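Local coordinates for superoxide dismutase (Anaplasma phagocytophilum, PDB 3JS4), which probably converts superoxide radicals into molecular oxygen and hydrogen peroxide by alternately reducing and oxidising an iron ion at its active site, at residues R44-H49 against F103-M108; K51-V56 against W99-Y104; H190-D195 against K201-V206; E34-S39 against L208-N213. All coordinates share one frame; numbering follows the deposited sequence.

Interactions 1, 2 and 3 each supply one histidine to the same iron, His-45, His-101 and His-190; Asp-186 is the fourth protein ligand, and water 2, also bound to the iron, belongs to all three. Interactions 1 and 2 join the same helices, 39-60 and 89-106, with centres about 8 Å apart. Interaction 3 lies in the C-terminal domain, its centre about 13 Å from that of interaction 1, and the two are tied by the phenols of Tyr-104 and Tyr-203, OH to OH 2.9 Å. Interaction 4 stands back from the metal: the side chain of Ile-37 is about 10 Å from iron. It meets interaction 3 where OD1 of Asp-195 lies 2.6 Å from OG of Ser-38.

Interaction 1: residues R44-H49 against F103-M108. With FE (Fe (III) ion), chain E.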
# COMPACT_ATOMS: atom_id res chain seq x y z
N ARG A 44 -12.95 -4.67 10.50
CA ARG A 44 -12.28 -3.78 11.42
C ARG A 44 -11.21 -2.89 10.74
O ARG A 44 -11.12 -1.69 11.03
CB ARG A 44 -11.73 -4.59 12.60
CG ARG A 44 -11.11 -3.76 13.73
CD ARG A 44 -12.04 -2.73 14.38
NE ARG A 44 -13.37 -3.23 14.73
CZ ARG A 44 -14.21 -2.60 15.56
NH1 ARG A 44 -13.87 -1.45 16.14
NH2 ARG A 44 -15.40 -3.13 15.85
N HIS A 45 -10.46 -3.45 9.80
CA HIS A 45 -9.40 -2.70 9.14
C HIS A 45 -9.99 -1.63 8.23
O HIS A 45 -9.55 -0.48 8.22
CB HIS A 45 -8.54 -3.67 8.31
CG HIS A 45 -7.21 -3.11 7.90
ND1 HIS A 45 -6.23 -3.89 7.32
CD2 HIS A 45 -6.69 -1.87 8.00
CE1 HIS A 45 -5.18 -3.14 7.05
NE2 HIS A 45 -5.43 -1.91 7.46
N TYR A 46 -11.02 -2.01 7.47
CA TYR A 46 -11.64 -1.13 6.48
C TYR A 46 -12.67 -0.17 7.08
O TYR A 46 -12.52 1.04 6.93
CB TYR A 46 -12.27 -1.97 5.37
CG TYR A 46 -12.99 -1.21 4.26
CD1 TYR A 46 -12.29 -0.36 3.39
CD2 TYR A 46 -14.35 -1.38 4.05
CE1 TYR A 46 -12.97 0.31 2.33
CE2 TYR A 46 -15.04 -0.71 3.01
CZ TYR A 46 -14.34 0.13 2.17
OH TYR A 46 -15.03 0.78 1.16
N ASN A 47 -13.70 -0.70 7.74
CA ASN A 47 -14.76 0.14 8.34
C ASN A 47 -14.36 0.76 9.68
O ASN A 47 -15.06 1.63 10.20
CB ASN A 47 -16.09 -0.62 8.46
CG ASN A 47 -16.63 -1.06 7.12
OD1 ASN A 47 -16.82 -0.25 6.20
ND2 ASN A 47 -16.88 -2.36 6.98
N GLY A 48 -13.25 0.28 10.24
CA GLY A 48 -12.70 0.83 11.48
C GLY A 48 -11.55 1.79 11.17
O GLY A 48 -11.72 3.01 11.28
N HIS A 49 -10.38 1.25 10.84
CA HIS A 49 -9.16 2.09 10.66
C HIS A 49 -9.25 3.01 9.44
O HIS A 49 -9.05 4.21 9.57
CB HIS A 49 -7.90 1.22 10.56
CG HIS A 49 -7.57 0.46 11.80
ND1 HIS A 49 -6.67 0.92 12.74
CD2 HIS A 49 -8.04 -0.72 12.27
CE1 HIS A 49 -6.57 0.04 13.72
NE2 HIS A 49 -7.40 -0.96 13.46
N PHE A 103 -4.49 2.06 -1.87
CA PHE A 103 -3.49 1.34 -2.68
C PHE A 103 -3.40 -0.12 -2.24
O PHE A 103 -3.26 -1.03 -3.07
CB PHE A 103 -2.11 2.00 -2.52
CG PHE A 103 -1.19 1.82 -3.71
CD1 PHE A 103 -1.45 2.47 -4.91
CD2 PHE A 103 -0.07 1.00 -3.62
CE1 PHE A 103 -0.61 2.30 -6.02
CE2 PHE A 103 0.78 0.83 -4.71
CZ PHE A 103 0.51 1.50 -5.91
N TYR A 104 -3.46 -0.32 -0.92
CA TYR A 104 -3.36 -1.67 -0.34
C TYR A 104 -4.51 -2.54 -0.83
O TYR A 104 -4.29 -3.71 -1.20
CB TYR A 104 -3.42 -1.54 1.18
CG TYR A 104 -3.48 -2.79 2.00
CD1 TYR A 104 -2.49 -3.78 1.90
CD2 TYR A 104 -4.49 -2.96 2.96
CE1 TYR A 104 -2.53 -4.91 2.72
CE2 TYR A 104 -4.53 -4.07 3.79
CZ TYR A 104 -3.55 -5.04 3.67
OH TYR A 104 -3.61 -6.14 4.47
N TRP A 105 -5.74 -2.02 -0.79
CA TRP A 105 -6.86 -2.86 -1.23
C TRP A 105 -6.74 -3.25 -2.69
O TRP A 105 -7.12 -4.37 -3.06
CB TRP A 105 -8.24 -2.21 -0.95
CG TRP A 105 -8.42 -1.75 0.49
CD1 TRP A 105 -8.73 -0.49 0.92
CD2 TRP A 105 -8.32 -2.56 1.67
NE1 TRP A 105 -8.82 -0.46 2.29
CE2 TRP A 105 -8.59 -1.72 2.78
CE3 TRP A 105 -8.06 -3.93 1.91
CZ2 TRP A 105 -8.58 -2.18 4.10
CZ3 TRP A 105 -8.03 -4.39 3.22
CH2 TRP A 105 -8.29 -3.51 4.30
N GLN A 106 -6.26 -2.33 -3.54
CA GLN A 106 -6.07 -2.63 -4.95
C GLN A 106 -4.91 -3.61 -5.20
O GLN A 106 -4.85 -4.25 -6.27
CB GLN A 106 -5.82 -1.34 -5.75
CG GLN A 106 -6.88 -0.28 -5.55
CD GLN A 106 -6.58 1.00 -6.31
OE1 GLN A 106 -6.06 1.97 -5.73
NE2 GLN A 106 -6.87 1.00 -7.61
N SER A 107 -4.02 -3.73 -4.22
CA SER A 107 -2.83 -4.57 -4.27
C SER A 107 -3.14 -6.04 -3.95
O SER A 107 -2.24 -6.87 -3.88
CB SER A 107 -1.78 -4.03 -3.29
OG SER A 107 -1.26 -2.76 -3.76
N MET A 108 -4.41 -6.36 -3.74
CA MET A 108 -4.81 -7.72 -3.43
C MET A 108 -6.05 -8.03 -4.26
O MET A 108 -6.71 -7.11 -4.73
CB MET A 108 -5.14 -7.87 -1.94
CG MET A 108 -3.99 -7.47 -0.98
SD MET A 108 -4.36 -7.75 0.77
CE MET A 108 -5.49 -6.39 1.14
FE FE E . -3.80 -0.40 8.04
O HOH W 1 -5.75 -6.43 6.40
O HOH W 2 -2.09 1.03 8.39
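The six-membered ring of Trp-105 turns its edge to one face of the His-45 imidazole, CH2 of Trp-105 standing 3.7 Å from ND1 of His-45 with the planes at 68°. Tyr-46 in turn aims an edge at the indole's five-membered ring in an offset T-shaped pair, its CD1 3.6 Å from NE1 of Trp-105. CD2 of Tyr-104 lies over one indole face near the rim, as does CE of Met-108 over the Tyr-104 ring. Tyr-104 approaches the imidazole at a slant, its CE2 3.5 Å from CE1 of His-45. At the edge of both rings, in plane, water 1 accepts from ND1 of His-45 at 2.7 Å and is hydrogen-bonded to OH of Tyr-104 at 2.9 Å; that hydroxyl is also hydrogen-bonded to OH of Tyr-203. The cluster packs helix 39-60 against helix 89-106. ND1 of His-50 satisfies NE1 of Trp-105, the carbonyl oxygen of Ser-26 the OH of Tyr-46. Its CG anti to the backbone N (chi1 -164°), His-45 binds iron through NE2 at 2.3 Å. Histidine suits the place because its ND1-H binds water while NE2 gives its lone pair to the metal; metal bond, water and indole together probably restrict the ring's rotation.

Interaction 2: residues K51-V56 against W99-Y104. With FE (Fe (III) ion), chain E.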
# COMPACT_ATOMS: atom_id res chain seq x y z
N LYS A 51 -11.88 3.91 7.50
CA LYS A 51 -12.98 4.87 7.68
C LYS A 51 -12.59 6.03 8.64
O LYS A 51 -12.93 7.21 8.39
CB LYS A 51 -14.22 4.18 8.22
CG LYS A 51 -15.46 5.08 8.21
CD LYS A 51 -16.37 4.83 9.37
CE LYS A 51 -17.65 5.69 9.24
NZ LYS A 51 -17.36 7.14 9.41
N THR A 52 -11.92 5.69 9.74
CA THR A 52 -11.55 6.71 10.73
C THR A 52 -10.58 7.76 10.15
O THR A 52 -10.71 8.95 10.42
CB THR A 52 -11.06 6.08 12.04
OG1 THR A 52 -12.13 5.29 12.58
CG2 THR A 52 -10.65 7.17 13.06
N TYR A 53 -9.63 7.33 9.32
CA TYR A 53 -8.72 8.27 8.64
C TYR A 53 -9.47 9.28 7.78
O TYR A 53 -9.15 10.49 7.76
CB TYR A 53 -7.71 7.51 7.78
CG TYR A 53 -6.66 6.79 8.56
CD1 TYR A 53 -5.86 7.48 9.45
CD2 TYR A 53 -6.43 5.41 8.39
CE1 TYR A 53 -4.86 6.83 10.20
CE2 TYR A 53 -5.43 4.75 9.13
CZ TYR A 53 -4.65 5.49 10.02
OH TYR A 53 -3.63 4.94 10.76
N VAL A 54 -10.46 8.78 7.05
CA VAL A 54 -11.32 9.60 6.22
C VAL A 54 -12.07 10.65 7.06
O VAL A 54 -12.09 11.82 6.71
CB VAL A 54 -12.30 8.72 5.42
CG1 VAL A 54 -13.38 9.57 4.72
CG2 VAL A 54 -11.51 7.87 4.42
N ASP A 55 -12.68 10.21 8.17
CA ASP A 55 -13.39 11.11 9.08
C ASP A 55 -12.46 12.19 9.65
O ASP A 55 -12.76 13.40 9.62
CB ASP A 55 -14.04 10.31 10.22
CG ASP A 55 -14.91 11.18 11.12
OD1 ASP A 55 -15.85 11.86 10.62
OD2 ASP A 55 -14.64 11.20 12.34
N VAL A 56 -11.33 11.76 10.20
CA VAL A 56 -10.39 12.69 10.82
C VAL A 56 -9.90 13.75 9.80
O VAL A 56 -9.82 14.93 10.13
CB VAL A 56 -9.22 11.95 11.51
CG1 VAL A 56 -8.12 12.92 11.95
CG2 VAL A 56 -9.78 11.15 12.73
N TRP A 99 -4.65 7.32 1.34
CA TRP A 99 -4.03 6.98 0.05
C TRP A 99 -3.38 5.58 0.13
O TRP A 99 -3.58 4.75 -0.76
CB TRP A 99 -2.97 8.04 -0.35
CG TRP A 99 -2.49 7.86 -1.82
CD1 TRP A 99 -2.92 8.57 -2.92
CD2 TRP A 99 -1.50 6.93 -2.30
NE1 TRP A 99 -2.28 8.12 -4.05
CE2 TRP A 99 -1.40 7.12 -3.71
CE3 TRP A 99 -0.69 5.95 -1.69
CZ2 TRP A 99 -0.52 6.36 -4.51
CZ3 TRP A 99 0.18 5.19 -2.49
CH2 TRP A 99 0.26 5.42 -3.90
N ASN A 100 -2.62 5.32 1.19
CA ASN A 100 -1.97 4.02 1.37
C ASN A 100 -2.95 2.84 1.45
O ASN A 100 -2.71 1.77 0.88
CB ASN A 100 -1.14 4.00 2.65
CG ASN A 100 0.03 4.97 2.62
OD1 ASN A 100 0.47 5.39 1.55
ND2 ASN A 100 0.54 5.32 3.80
N HIS A 101 -4.02 3.00 2.22
CA HIS A 101 -5.03 1.94 2.32
C HIS A 101 -5.75 1.71 0.99
O HIS A 101 -6.00 0.57 0.61
CB HIS A 101 -6.02 2.22 3.47
CG HIS A 101 -5.44 1.95 4.82
ND1 HIS A 101 -4.67 2.88 5.50
CD2 HIS A 101 -5.46 0.83 5.60
CE1 HIS A 101 -4.29 2.36 6.66
NE2 HIS A 101 -4.72 1.12 6.73
N ASP A 102 -6.07 2.79 0.26
CA ASP A 102 -6.72 2.64 -1.05
C ASP A 102 -5.78 1.76 -1.91
O ASP A 102 -6.24 0.84 -2.60
CB ASP A 102 -6.95 3.98 -1.78
CG ASP A 102 -8.10 4.83 -1.20
OD1 ASP A 102 -8.94 4.35 -0.40
OD2 ASP A 102 -8.17 6.02 -1.57
N PHE A 103 -4.49 2.06 -1.87
CA PHE A 103 -3.49 1.34 -2.68
C PHE A 103 -3.40 -0.12 -2.24
O PHE A 103 -3.26 -1.03 -3.07
CB PHE A 103 -2.11 2.00 -2.52
CG PHE A 103 -1.19 1.82 -3.71
CD1 PHE A 103 -1.45 2.47 -4.91
CD2 PHE A 103 -0.07 1.00 -3.62
CE1 PHE A 103 -0.61 2.30 -6.02
CE2 PHE A 103 0.78 0.83 -4.71
CZ PHE A 103 0.51 1.50 -5.91
N TYR A 104 -3.46 -0.32 -0.92
CA TYR A 104 -3.36 -1.67 -0.34
C TYR A 104 -4.51 -2.54 -0.83
O TYR A 104 -4.29 -3.71 -1.20
CB TYR A 104 -3.42 -1.54 1.18
CG TYR A 104 -3.48 -2.79 2.00
CD1 TYR A 104 -2.49 -3.78 1.90
CD2 TYR A 104 -4.49 -2.96 2.96
CE1 TYR A 104 -2.53 -4.91 2.72
CE2 TYR A 104 -4.53 -4.07 3.79
CZ TYR A 104 -3.55 -5.04 3.67
OH TYR A 104 -3.61 -6.14 4.47
FE FE E . -3.80 -0.40 8.04
O HOH W 2 -2.09 1.03 8.39
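Tyr-53 and His-101 meet across the alpha-hairpin domain of the iron/manganese superoxide dismutase fold, where helices 39-60 and 89-106 run beside the metal site. The contact is small and rests on these two rings. CE2 of Tyr-53 comes 3.6 Å from CE1 of His-101, and CD2 of Tyr-53 follows at 4.1 Å from the same carbon. The planes are inclined by 36° and the centroids lie 5.5 Å apart, so the rings meet obliquely, touching at a corner without overlapping as a stack. Both residues point toward the opposing helix, and with CG anti to the carbonyl carbon in each (chi1 -72° for Tyr-53, -76° for His-101) the rings are turned so that they meet.

His-101 ends there as a ligand, its NE2 bound to iron at 2.2 Å, while the carbonyl oxygen of Gln-97, one helical turn earlier, takes the hydrogen bond of ND1. Tyr-53 belongs to the second shell. A tyrosine on the first long helix, close to the metal and paired with a glutamine, is a well-known feature of this family, in which it lines the approach to the active site. Here the phenol OH of Tyr-53 is hydrogen-bonded to NE2 of Gln-97, so that one glutamine holds the histidine by its backbone and the tyrosine by its side chain. Tyrosine suits the position by offering an aromatic rim to the imidazole and a hydroxyl to the side-chain amide of Gln-97. Trp-188 also touches Tyr-53, and Trp-150 of strand 149-156 meets His-101 edge-to-face.

Interaction 3: residues H190-D195 against K201-V206. With FE (Fe (III) ion), chain E.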
# COMPACT_ATOMS: atom_id res chain seq x y z
N HIS A 190 -2.32 -3.88 13.24
CA HIS A 190 -3.78 -4.08 12.99
C HIS A 190 -4.12 -4.74 11.65
O HIS A 190 -5.26 -5.22 11.47
CB HIS A 190 -4.57 -2.77 13.15
CG HIS A 190 -4.29 -1.76 12.08
ND1 HIS A 190 -3.59 -0.59 12.32
CD2 HIS A 190 -4.63 -1.73 10.77
CE1 HIS A 190 -3.50 0.10 11.20
NE2 HIS A 190 -4.12 -0.57 10.24
N ALA A 191 -3.16 -4.77 10.71
CA ALA A 191 -3.43 -5.36 9.39
C ALA A 191 -3.60 -6.85 9.50
O ALA A 191 -4.23 -7.48 8.64
CB ALA A 191 -2.31 -5.05 8.39
N TYR A 192 -3.00 -7.44 10.53
CA TYR A 192 -2.96 -8.88 10.60
C TYR A 192 -3.27 -9.46 11.98
O TYR A 192 -3.55 -10.65 12.09
CB TYR A 192 -1.59 -9.37 10.11
CG TYR A 192 -0.39 -8.83 10.90
CD1 TYR A 192 0.01 -9.41 12.09
CD2 TYR A 192 0.35 -7.73 10.43
CE1 TYR A 192 1.15 -8.93 12.79
CE2 TYR A 192 1.45 -7.24 11.12
CZ TYR A 192 1.86 -7.84 12.29
OH TYR A 192 2.95 -7.31 12.93
N TYR A 193 -3.26 -8.64 13.03
CA TYR A 193 -3.31 -9.20 14.40
C TYR A 193 -4.50 -10.14 14.68
O TYR A 193 -4.34 -11.20 15.29
CB TYR A 193 -3.30 -8.10 15.47
CG TYR A 193 -2.47 -8.55 16.64
CD1 TYR A 193 -1.08 -8.42 16.61
CD2 TYR A 193 -3.06 -9.14 17.76
CE1 TYR A 193 -0.31 -8.85 17.65
CE2 TYR A 193 -2.29 -9.56 18.81
CZ TYR A 193 -0.92 -9.42 18.75
OH TYR A 193 -0.15 -9.85 19.77
N LEU A 194 -5.68 -9.72 14.25
CA LEU A 194 -6.90 -10.48 14.60
C LEU A 194 -6.86 -11.91 14.05
O LEU A 194 -7.44 -12.82 14.65
CB LEU A 194 -8.16 -9.73 14.13
CG LEU A 194 -8.64 -8.55 15.02
CD1 LEU A 194 -9.84 -7.79 14.33
CD2 LEU A 194 -9.02 -9.04 16.46
N ASP A 195 -6.17 -12.10 12.93
CA ASP A 195 -6.10 -13.40 12.27
C ASP A 195 -4.80 -14.14 12.57
O ASP A 195 -4.82 -15.35 12.68
CB ASP A 195 -6.26 -13.26 10.74
CG ASP A 195 -7.69 -13.03 10.30
OD1 ASP A 195 -8.59 -12.78 11.14
OD2 ASP A 195 -7.89 -13.05 9.06
N LYS A 201 5.24 -13.02 9.94
CA LYS A 201 5.69 -13.87 8.84
C LYS A 201 4.56 -14.71 8.25
O LYS A 201 4.50 -14.85 7.04
CB LYS A 201 6.85 -14.79 9.24
CG LYS A 201 7.51 -15.44 8.00
CD LYS A 201 8.68 -16.32 8.33
CE LYS A 201 9.39 -16.80 7.05
NZ LYS A 201 8.46 -17.60 6.16
N LYS A 202 3.69 -15.26 9.09
CA LYS A 202 2.57 -16.05 8.58
C LYS A 202 1.70 -15.21 7.65
O LYS A 202 1.34 -15.66 6.58
CB LYS A 202 1.71 -16.66 9.70
CG LYS A 202 1.58 -18.13 9.52
CD LYS A 202 0.56 -18.77 10.46
CE LYS A 202 0.02 -20.05 9.84
NZ LYS A 202 -0.95 -20.76 10.74
N TYR A 203 1.41 -13.98 8.07
CA TYR A 203 0.65 -13.03 7.23
C TYR A 203 1.39 -12.66 5.94
O TYR A 203 0.77 -12.55 4.88
CB TYR A 203 0.33 -11.75 8.04
CG TYR A 203 0.01 -10.51 7.23
CD1 TYR A 203 -1.22 -10.36 6.58
CD2 TYR A 203 0.89 -9.44 7.20
CE1 TYR A 203 -1.52 -9.19 5.86
CE2 TYR A 203 0.61 -8.28 6.49
CZ TYR A 203 -0.61 -8.15 5.84
OH TYR A 203 -0.91 -6.99 5.14
N ILE A 204 2.70 -12.44 6.02
CA ILE A 204 3.49 -12.13 4.81
C ILE A 204 3.46 -13.33 3.82
O ILE A 204 3.32 -13.14 2.61
CB ILE A 204 4.95 -11.71 5.12
CG1 ILE A 204 4.96 -10.43 5.97
CG2 ILE A 204 5.73 -11.44 3.81
CD1 ILE A 204 6.31 -10.07 6.54
N ASP A 205 3.59 -14.54 4.37
CA ASP A 205 3.52 -15.76 3.57
C ASP A 205 2.20 -15.86 2.84
O ASP A 205 2.18 -16.12 1.64
CB ASP A 205 3.71 -17.01 4.43
CG ASP A 205 5.12 -17.15 4.97
OD1 ASP A 205 6.03 -16.40 4.55
OD2 ASP A 205 5.31 -18.03 5.83
N VAL A 206 1.11 -15.62 3.57
CA VAL A 206 -0.22 -15.66 3.00
C VAL A 206 -0.41 -14.58 1.93
O VAL A 206 -1.01 -14.82 0.87
CB VAL A 206 -1.27 -15.56 4.11
CG1 VAL A 206 -2.61 -15.22 3.52
CG2 VAL A 206 -1.34 -16.87 4.88
FE FE E . -3.80 -0.40 8.04
O HOH W 2 -2.09 1.03 8.39
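Tyr-192 presses its CB onto one face of the Tyr-203 ring, and this is the tight part of the contact. CB of Tyr-192 is 3.5 Å from CG of Tyr-203 and 3.8 Å from the centroid of that ring, only 24° off its normal, a CH-pi contact. The two phenol rings themselves lie near parallel but are slid apart, so they barely overlap; CD2 of Tyr-192 comes to 3.7 Å from CD2 of Tyr-203. The cause is the first torsion of Tyr-192 (chi1 59°), which places CG between the backbone N and the carbonyl carbon, swings the ring past its partner and brings the methylene over the face near the CG rim. At the far end of the Tyr-203 ring the packing is looser: CB of Ala-191 stays 4.0 Å from OH of Tyr-203, its small methyl fitting a site that also borders His-45 and Asp-186.

Away from this buried core, Lys-201 and Lys-202 of helix 200-211 are exposed, and Asp-205 partly so. There Lys-201 forms a salt bridge one turn along the helix, NZ of Lys-201 lying 3.2 Å from OD1 of Asp-205, with the ammonium meeting the syn lone pair of that oxygen. Just before Ala-191, His-190 binds iron through NE2 at 2.2 Å, which places the Ala-191 and Tyr-192 packing directly after a metal ligand. Tyr-192 sits at the N-cap position of helix 193-196, and its OH is hydrogen-bonded to NE of Arg-200. The hydroxyl of Tyr-203 links helix 200-211 by hydrogen bonds to the carbonyl oxygen of Asp-186, at the end of strand 179-186, and to OH of Tyr-104 on helix 89-106.

Interaction 4: residues E34-S39 against L208-N213; sequences EPYISS and LEHLLN
Tyr-36 and His-210 stack where the loop leading into helix 39-60, in the alpha-hairpin domain, meets the C-terminal part of helix 200-211, in the C-terminal domain. The rings form an offset stack, planes at 8° and centroids 4.4 Å apart, with CZ of Tyr-36 3.4 Å from CG of His-210. The slide brings CB of His-210 over the centre of the phenol, 3.6 Å from the Tyr-36 centroid, as a CH-pi contact, while the hydroxyl of Tyr-36 lies over the centre of the imidazole. Both side chains point toward the other segment, each with CG anti to its carbonyl carbon (chi1 -51° for Tyr-36, -66° for His-210). The opposite face of the phenol is met near its rim by CD of Pro-35, which follows a cis peptide bond; tyrosine suits this slot because it is flat and apolar on both faces. Beside the stack the packing turns aliphatic, and Leu-211 divides its methyls between Tyr-36 and Ile-37. Its CD2 is 4.2 Å from CB of Tyr-36, and where the side chains of Ile-37 and Leu-211 cross at about a right angle, CG1 of Ile-37 rests 4.0 Å from CD1 of Leu-211.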
# COMPACT_ATOMS: atom_id res chain seq x y z
N GLU A 34 -11.57 -13.98 2.15
CA GLU A 34 -11.58 -15.17 3.02
C GLU A 34 -11.00 -16.38 2.26
O GLU A 34 -11.11 -16.44 1.05
CB GLU A 34 -13.02 -15.48 3.48
CG GLU A 34 -13.67 -14.39 4.31
CD GLU A 34 -14.46 -13.35 3.49
OE1 GLU A 34 -14.43 -13.39 2.22
OE2 GLU A 34 -15.14 -12.50 4.12
N PRO A 35 -10.37 -17.34 2.97
CA PRO A 35 -10.15 -17.40 4.40
C PRO A 35 -8.86 -16.67 4.85
O PRO A 35 -8.55 -16.68 6.04
CB PRO A 35 -10.04 -18.90 4.67
CG PRO A 35 -9.41 -19.45 3.43
CD PRO A 35 -9.82 -18.54 2.29
N TYR A 36 -8.15 -16.05 3.91
CA TYR A 36 -6.82 -15.42 4.15
C TYR A 36 -6.84 -14.15 5.00
O TYR A 36 -5.90 -13.86 5.77
CB TYR A 36 -6.12 -15.15 2.80
CG TYR A 36 -6.13 -16.42 1.98
CD1 TYR A 36 -5.43 -17.54 2.43
CD2 TYR A 36 -6.89 -16.54 0.82
CE1 TYR A 36 -5.44 -18.74 1.75
CE2 TYR A 36 -6.92 -17.77 0.10
CZ TYR A 36 -6.18 -18.86 0.59
OH TYR A 36 -6.14 -20.09 -0.04
N ILE A 37 -7.88 -13.35 4.81
CA ILE A 37 -8.17 -12.23 5.67
C ILE A 37 -9.61 -12.47 6.07
O ILE A 37 -10.49 -12.56 5.20
CB ILE A 37 -8.05 -10.89 4.93
CG1 ILE A 37 -6.61 -10.68 4.40
CG2 ILE A 37 -8.51 -9.74 5.83
CD1 ILE A 37 -5.56 -10.38 5.45
N SER A 38 -9.85 -12.63 7.37
CA SER A 38 -11.17 -13.04 7.82
C SER A 38 -12.17 -11.91 7.64
O SER A 38 -11.81 -10.75 7.48
CB SER A 38 -11.14 -13.46 9.29
OG SER A 38 -10.90 -12.33 10.12
N SER A 39 -13.44 -12.25 7.68
CA SER A 39 -14.48 -11.27 7.55
C SER A 39 -14.36 -10.16 8.64
O SER A 39 -14.44 -8.94 8.36
CB SER A 39 -15.82 -12.01 7.59
OG SER A 39 -16.85 -11.06 7.70
N LEU A 208 1.86 -13.22 -0.12
CA LEU A 208 2.56 -13.60 -1.34
C LEU A 208 1.91 -14.82 -1.98
O LEU A 208 1.92 -14.97 -3.21
CB LEU A 208 4.03 -13.91 -1.02
CG LEU A 208 4.90 -12.69 -0.68
CD1 LEU A 208 6.22 -13.14 -0.04
CD2 LEU A 208 5.17 -11.82 -1.93
N GLU A 209 1.37 -15.72 -1.15
CA GLU A 209 0.87 -17.00 -1.64
C GLU A 209 -0.52 -16.90 -2.28
O GLU A 209 -0.79 -17.63 -3.25
CB GLU A 209 0.85 -18.06 -0.52
CG GLU A 209 2.22 -18.74 -0.34
CD GLU A 209 2.39 -19.46 0.99
OE1 GLU A 209 1.37 -19.84 1.60
OE2 GLU A 209 3.54 -19.64 1.43
N HIS A 210 -1.36 -16.02 -1.74
CA HIS A 210 -2.78 -15.99 -2.09
C HIS A 210 -3.43 -14.62 -2.29
O HIS A 210 -4.57 -14.57 -2.73
CB HIS A 210 -3.61 -16.81 -1.09
CG HIS A 210 -3.30 -18.28 -1.13
ND1 HIS A 210 -3.65 -19.08 -2.19
CD2 HIS A 210 -2.63 -19.08 -0.26
CE1 HIS A 210 -3.22 -20.31 -1.98
NE2 HIS A 210 -2.62 -20.34 -0.81
N LEU A 211 -2.71 -13.53 -2.01
CA LEU A 211 -3.31 -12.18 -2.07
C LEU A 211 -2.77 -11.22 -3.13
O LEU A 211 -3.56 -10.56 -3.80
CB LEU A 211 -3.27 -11.51 -0.70
CG LEU A 211 -4.13 -12.16 0.40
CD1 LEU A 211 -3.75 -11.52 1.74
CD2 LEU A 211 -5.62 -12.00 0.14
N LEU A 212 -1.44 -11.14 -3.29
CA LEU A 212 -0.83 -10.12 -4.16
C LEU A 212 -1.50 -10.08 -5.53
O LEU A 212 -1.64 -11.12 -6.17
CB LEU A 212 0.68 -10.37 -4.36
CG LEU A 212 1.53 -9.47 -5.26
CD1 LEU A 212 1.47 -7.95 -4.90
CD2 LEU A 212 2.98 -9.97 -5.21
N ASN A 213 -1.87 -8.89 -5.97
CA ASN A 213 -2.56 -8.73 -7.23
C ASN A 213 -1.58 -8.32 -8.32
O ASN A 213 -1.24 -7.13 -8.47
CB ASN A 213 -3.67 -7.68 -7.08
CG ASN A 213 -4.57 -7.58 -8.30
OD1 ASN A 213 -4.30 -8.16 -9.37
ND2 ASN A 213 -5.67 -6.85 -8.13